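Local structure of positive phenol-degradative gene regulator (Ralstonia sp. E2, 5FRY) at residues 62-65 against 66-70; 149-152 against 153-156. The protein senses phenols through this domain and activates transcription of phenol-degradation genes, with ATP and DNA probably bound by other parts of the full-length protein. All blocks are in the same frame, centred on the assembly; numbering follows the deposited sequence.

Contact 1 (62-65 with 66-70) lies wholly within helix 60-84, and contact 2 (149-152 with 153-156) follows it in sequence at the start of helix 152-166, the first in the activator of aromatic catabolism region, the second in the V4R domain. Their centres are about 9 Å apart and they touch directly: Met153 CE reaches Phe67 CD1 at 3.4 Å and Met70 CE at 3.6 Å, while Trp152 CE3 packs on Arg64 CA at 3.5 Å. The two helices therefore join these two regions. Contact 2 carries a zinc ligand; contact 1 also meets the second subunit, so this packing spans from the metal site to the dimer partner.

Contact 1. Residues 62-65 against 66-70; sequences RARG and LFMRM
Arg64 and Met68 stand one helical turn apart on helix 60-84, their side chains crossing at a slant. Arg64 runs out extended, with CG placed opposite the backbone N (chi1 166°), and Met68 SD meets its CG at 3.7 Å. The same sulfur lies over one face of the Arg64 guanidinium, displaced toward the rim. Backbone geometry brings the pair together, since Met68 N donates to Arg64 O at 2.9 Å.

Arg69 behaves differently. Its chain bends at chi3 (-68°) and folds back, laying the guanidinium face over the Gly65 peptide, with NH1 3.2 Å from Gly65 C. Gly65 has no side chain to stand in the way. Gly65 O takes its hydrogen bond from Arg69 N at 3.0 Å; it lies above the guanidinium plane, toward the rim, where NH1 points no N-H at it. Phe67 presents an edge instead, CD2 lying 3.4 Å from Ala63 O near the ring plane, and Arg51 makes a cation-pi contact with the ring.

A cation lying over the peptide would probably polarise the Gly65 carbonyl, while the guanidinium's own bonds tie this helix to Leu204 O, past helix 198-201, and, through a salt bridge, to Glu53 of the second subunit.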
loop_
_atom_site.group_PDB
_atom_site.type_symbol
_atom_site.label_atom_id
_atom_site.label_comp_id
_atom_site.label_asym_id
_atom_site.label_seq_id
_atom_site.Cartn_x
_atom_site.Cartn_y
_atom_site.Cartn_z
ATOM N N ARG A 62 7.544 15.141 -10.245
ATOM C CA ARG A 62 6.100 14.950 -10.304
ATOM C C ARG A 62 5.696 13.667 -9.574
ATOM O O ARG A 62 4.656 13.623 -8.908
ATOM C CB ARG A 62 5.617 14.918 -11.753
ATOM C CG ARG A 62 4.132 15.190 -11.893
ATOM C CD ARG A 62 3.767 15.633 -13.296
ATOM N NE ARG A 62 3.509 14.504 -14.189
ATOM C CZ ARG A 62 2.738 14.575 -15.272
ATOM N NH1 ARG A 62 2.149 15.723 -15.594
ATOM N NH2 ARG A 62 2.552 13.500 -16.031
ATOM N N ALA A 63 6.521 12.628 -9.707
ATOM C CA ALA A 63 6.336 11.396 -8.950
ATOM C C ALA A 63 6.347 11.706 -7.461
ATOM O O ALA A 63 5.507 11.214 -6.709
ATOM C CB ALA A 63 7.423 10.370 -9.288
ATOM N N ARG A 64 7.308 12.538 -7.060
ATOM C CA ARG A 64 7.494 12.961 -5.678
ATOM C C ARG A 64 6.237 13.613 -5.101
ATOM O O ARG A 64 5.837 13.308 -3.972
ATOM C CB ARG A 64 8.692 13.926 -5.595
ATOM C CG ARG A 64 8.832 14.726 -4.305
ATOM C CD ARG A 64 10.097 15.605 -4.376
ATOM N NE ARG A 64 10.055 16.742 -3.467
ATOM C CZ ARG A 64 10.686 16.788 -2.298
ATOM N NH1 ARG A 64 11.414 15.750 -1.896
ATOM N NH2 ARG A 64 10.589 17.869 -1.532
ATOM N N GLY A 65 5.623 14.503 -5.877
ATOM C CA GLY A 65 4.388 15.165 -5.481
ATOM C C GLY A 65 3.305 14.152 -5.159
ATOM O O GLY A 65 2.669 14.235 -4.109
ATOM N N LEU A 66 3.121 13.184 -6.057
ATOM C CA LEU A 66 2.139 12.116 -5.874
ATOM C C LEU A 66 2.369 11.323 -4.570
ATOM O O LEU A 66 1.424 11.102 -3.807
ATOM C CB LEU A 66 2.151 11.181 -7.088
ATOM C CG LEU A 66 1.649 11.722 -8.437
ATOM C CD1 LEU A 66 1.951 10.767 -9.580
ATOM C CD2 LEU A 66 0.162 11.981 -8.381
ATOM N N PHE A 67 3.605 10.909 -4.301
ATOM C CA PHE A 67 3.897 10.170 -3.065
ATOM C C PHE A 67 3.766 11.018 -1.793
ATOM O O PHE A 67 3.261 10.551 -0.762
ATOM C CB PHE A 67 5.292 9.538 -3.148
ATOM C CG PHE A 67 5.304 8.240 -3.898
ATOM C CD1 PHE A 67 4.893 7.068 -3.282
ATOM C CD2 PHE A 67 5.681 8.192 -5.236
ATOM C CE1 PHE A 67 4.884 5.850 -3.983
ATOM C CE2 PHE A 67 5.671 6.980 -5.945
ATOM C CZ PHE A 67 5.272 5.812 -5.313
ATOM N N MET A 68 4.208 12.264 -1.846
ATOM C CA MET A 68 4.021 13.123 -0.682
ATOM C C MET A 68 2.536 13.292 -0.374
ATOM O O MET A 68 2.121 13.188 0.778
ATOM C CB MET A 68 4.686 14.481 -0.892
ATOM C CG MET A 68 6.196 14.404 -1.119
ATOM S SD MET A 68 6.847 16.045 -1.496
ATOM C CE MET A 68 5.980 17.022 -0.272
ATOM N N ARG A 69 1.723 13.515 -1.401
ATOM C CA ARG A 69 0.289 13.692 -1.178
ATOM C C ARG A 69 -0.382 12.398 -0.679
ATOM O O ARG A 69 -1.315 12.464 0.116
ATOM C CB ARG A 69 -0.399 14.226 -2.446
ATOM C CG ARG A 69 0.053 15.655 -2.823
ATOM C CD ARG A 69 -0.721 16.284 -3.989
ATOM N NE ARG A 69 -0.484 15.638 -5.275
ATOM C CZ ARG A 69 0.570 15.857 -6.063
ATOM N NH1 ARG A 69 1.513 16.716 -5.704
ATOM N NH2 ARG A 69 0.691 15.202 -7.213
ATOM N N MET A 70 0.122 11.235 -1.082
ATOM C CA MET A 70 -0.438 9.974 -0.600
ATOM C C MET A 70 -0.100 9.839 0.881
ATOM O O MET A 70 -0.956 9.446 1.690
ATOM C CB MET A 70 0.101 8.771 -1.408
ATOM C CG MET A 70 -0.584 7.505 -1.039
ATOM S SD MET A 70 -0.331 6.060 -2.141
ATOM C CE MET A 70 1.406 5.970 -2.147
#

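Contact 2. Residues 149-152 against 153-156; sequences PVCW and MQIG. With ZN (zinc ion), chain C.
Met153 N, the first amide of its segment, donates a hydrogen bond to Glu135 OE2, and the Met153 side chain diverges from that of Trp152, the residue before it. The indole is fixed by the preceding loop: Trp152 NE1 bonds a lone pair of Pro149 O at 3.1 Å, the oxygen lying 18° out of the ring plane, while Val150 O lies over one ring face, toward the rim.

Gln154 comes next, and its N donates to Glu135 OE1, so a single carboxylate serves both of these amides. Its side chain leaves with CG beside the backbone N (chi1 -74°) and then runs extended, which takes the amide alongside Cys151: NE2 lies 3.5 Å from Cys151 CB and 3.7 Å from Cys151 SG. The sulfur binds the zinc ion at 2.2 Å, and Glu174, Cys177 and Cys185 complete the site. Gln154 thus packs against the zinc-binding cysteine.

Ile155 N gives a hydrogen bond to Cys151 O at 2.9 Å, and Ile155 CG1 rests against that same oxygen at 3.4 Å. Gly156 N repeats the pattern one residue on, reaching Trp152 O at 2.9 Å. These bonds start the helix, with Cys151 as its N-cap residue and the centre of an inverse gamma turn, so the metal ligand is anchored where the helix begins.

Around this start, helix 134-143 supplies Glu135 and Phe134, Met60 of helix 60-84 packs on the indole, and Trp130 of strand 123-131 touches Cys151, Gln154 and Ile155, seating the helix N-terminus between those two helices and the four-stranded sheet.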
loop_
_atom_site.group_PDB
_atom_site.type_symbol
_atom_site.label_atom_id
_atom_site.label_comp_id
_atom_site.label_asym_id
_atom_site.label_seq_id
_atom_site.Cartn_x
_atom_site.Cartn_y
_atom_site.Cartn_z
ATOM N N PRO A 149 17.065 13.624 -0.642
ATOM C CA PRO A 149 16.082 12.926 0.207
ATOM C C PRO A 149 14.901 12.335 -0.559
ATOM O O PRO A 149 14.260 13.004 -1.382
ATOM C CB PRO A 149 15.610 14.020 1.170
ATOM C CG PRO A 149 16.345 15.313 0.720
ATOM C CD PRO A 149 17.551 14.840 0.021
ATOM N N VAL A 150 14.624 11.071 -0.258
ATOM C CA VAL A 150 13.706 10.258 -1.043
ATOM C C VAL A 150 12.507 9.696 -0.261
ATOM O O VAL A 150 11.620 9.098 -0.862
ATOM C CB VAL A 150 14.455 9.045 -1.687
ATOM C CG1 VAL A 150 15.523 9.523 -2.653
ATOM C CG2 VAL A 150 15.069 8.181 -0.616
ATOM N N CYS A 151 12.468 9.853 1.062
ATOM C CA CYS A 151 11.325 9.313 1.821
ATOM C C CYS A 151 10.077 10.216 1.743
ATOM O O CYS A 151 9.572 10.700 2.753
ATOM C CB CYS A 151 11.735 9.057 3.272
ATOM S SG CYS A 151 13.087 7.854 3.361
ATOM N N TRP A 152 9.567 10.370 0.521
ATOM C CA TRP A 152 8.476 11.261 0.163
ATOM C C TRP A 152 7.127 11.030 0.866
ATOM O O TRP A 152 6.551 11.979 1.426
ATOM C CB TRP A 152 8.253 11.199 -1.357
ATOM C CG TRP A 152 9.510 11.440 -2.148
ATOM C CD1 TRP A 152 10.602 12.170 -1.758
ATOM C CD2 TRP A 152 9.814 10.930 -3.455
ATOM N NE1 TRP A 152 11.557 12.159 -2.749
ATOM C CE2 TRP A 152 11.100 11.401 -3.797
ATOM C CE3 TRP A 152 9.124 10.124 -4.367
ATOM C CZ2 TRP A 152 11.705 11.090 -5.017
ATOM C CZ3 TRP A 152 9.730 9.818 -5.577
ATOM C CH2 TRP A 152 11.003 10.301 -5.890
ATOM N N MET A 153 6.609 9.802 0.795
ATOM C CA MET A 153 5.368 9.428 1.473
ATOM C C MET A 153 5.535 9.478 2.971
ATOM O O MET A 153 4.568 9.787 3.676
ATOM C CB MET A 153 4.909 8.022 1.065
ATOM C CG MET A 153 3.458 7.671 1.389
ATOM S SD MET A 153 3.165 5.913 0.989
ATOM C CE MET A 153 4.413 5.666 -0.221
ATOM N N GLN A 154 6.729 9.146 3.474
ATOM C CA GLN A 154 6.956 9.214 4.909
ATOM C C GLN A 154 6.878 10.650 5.376
ATOM O O GLN A 154 6.314 10.927 6.431
ATOM C CB GLN A 154 8.300 8.626 5.289
ATOM C CG GLN A 154 8.281 7.098 5.208
ATOM C CD GLN A 154 9.637 6.493 5.380
ATOM O OE1 GLN A 154 9.866 5.359 4.954
ATOM N NE2 GLN A 154 10.547 7.224 6.033
ATOM N N ILE A 155 7.460 11.550 4.592
ATOM C CA ILE A 155 7.403 12.997 4.898
ATOM C C ILE A 155 5.990 13.571 4.800
ATOM O O ILE A 155 5.541 14.294 5.693
ATOM C CB ILE A 155 8.321 13.806 3.953
ATOM C CG1 ILE A 155 9.780 13.644 4.375
ATOM C CG2 ILE A 155 7.900 15.273 3.930
ATOM C CD1 ILE A 155 10.078 14.223 5.740
ATOM N N GLY A 156 5.293 13.255 3.706
ATOM C CA GLY A 156 3.917 13.680 3.531
ATOM C C GLY A 156 3.077 13.318 4.742
ATOM O O GLY A 156 2.237 14.107 5.220
HETATM ZN ZN ZN C . 14.748 9.061 4.168
#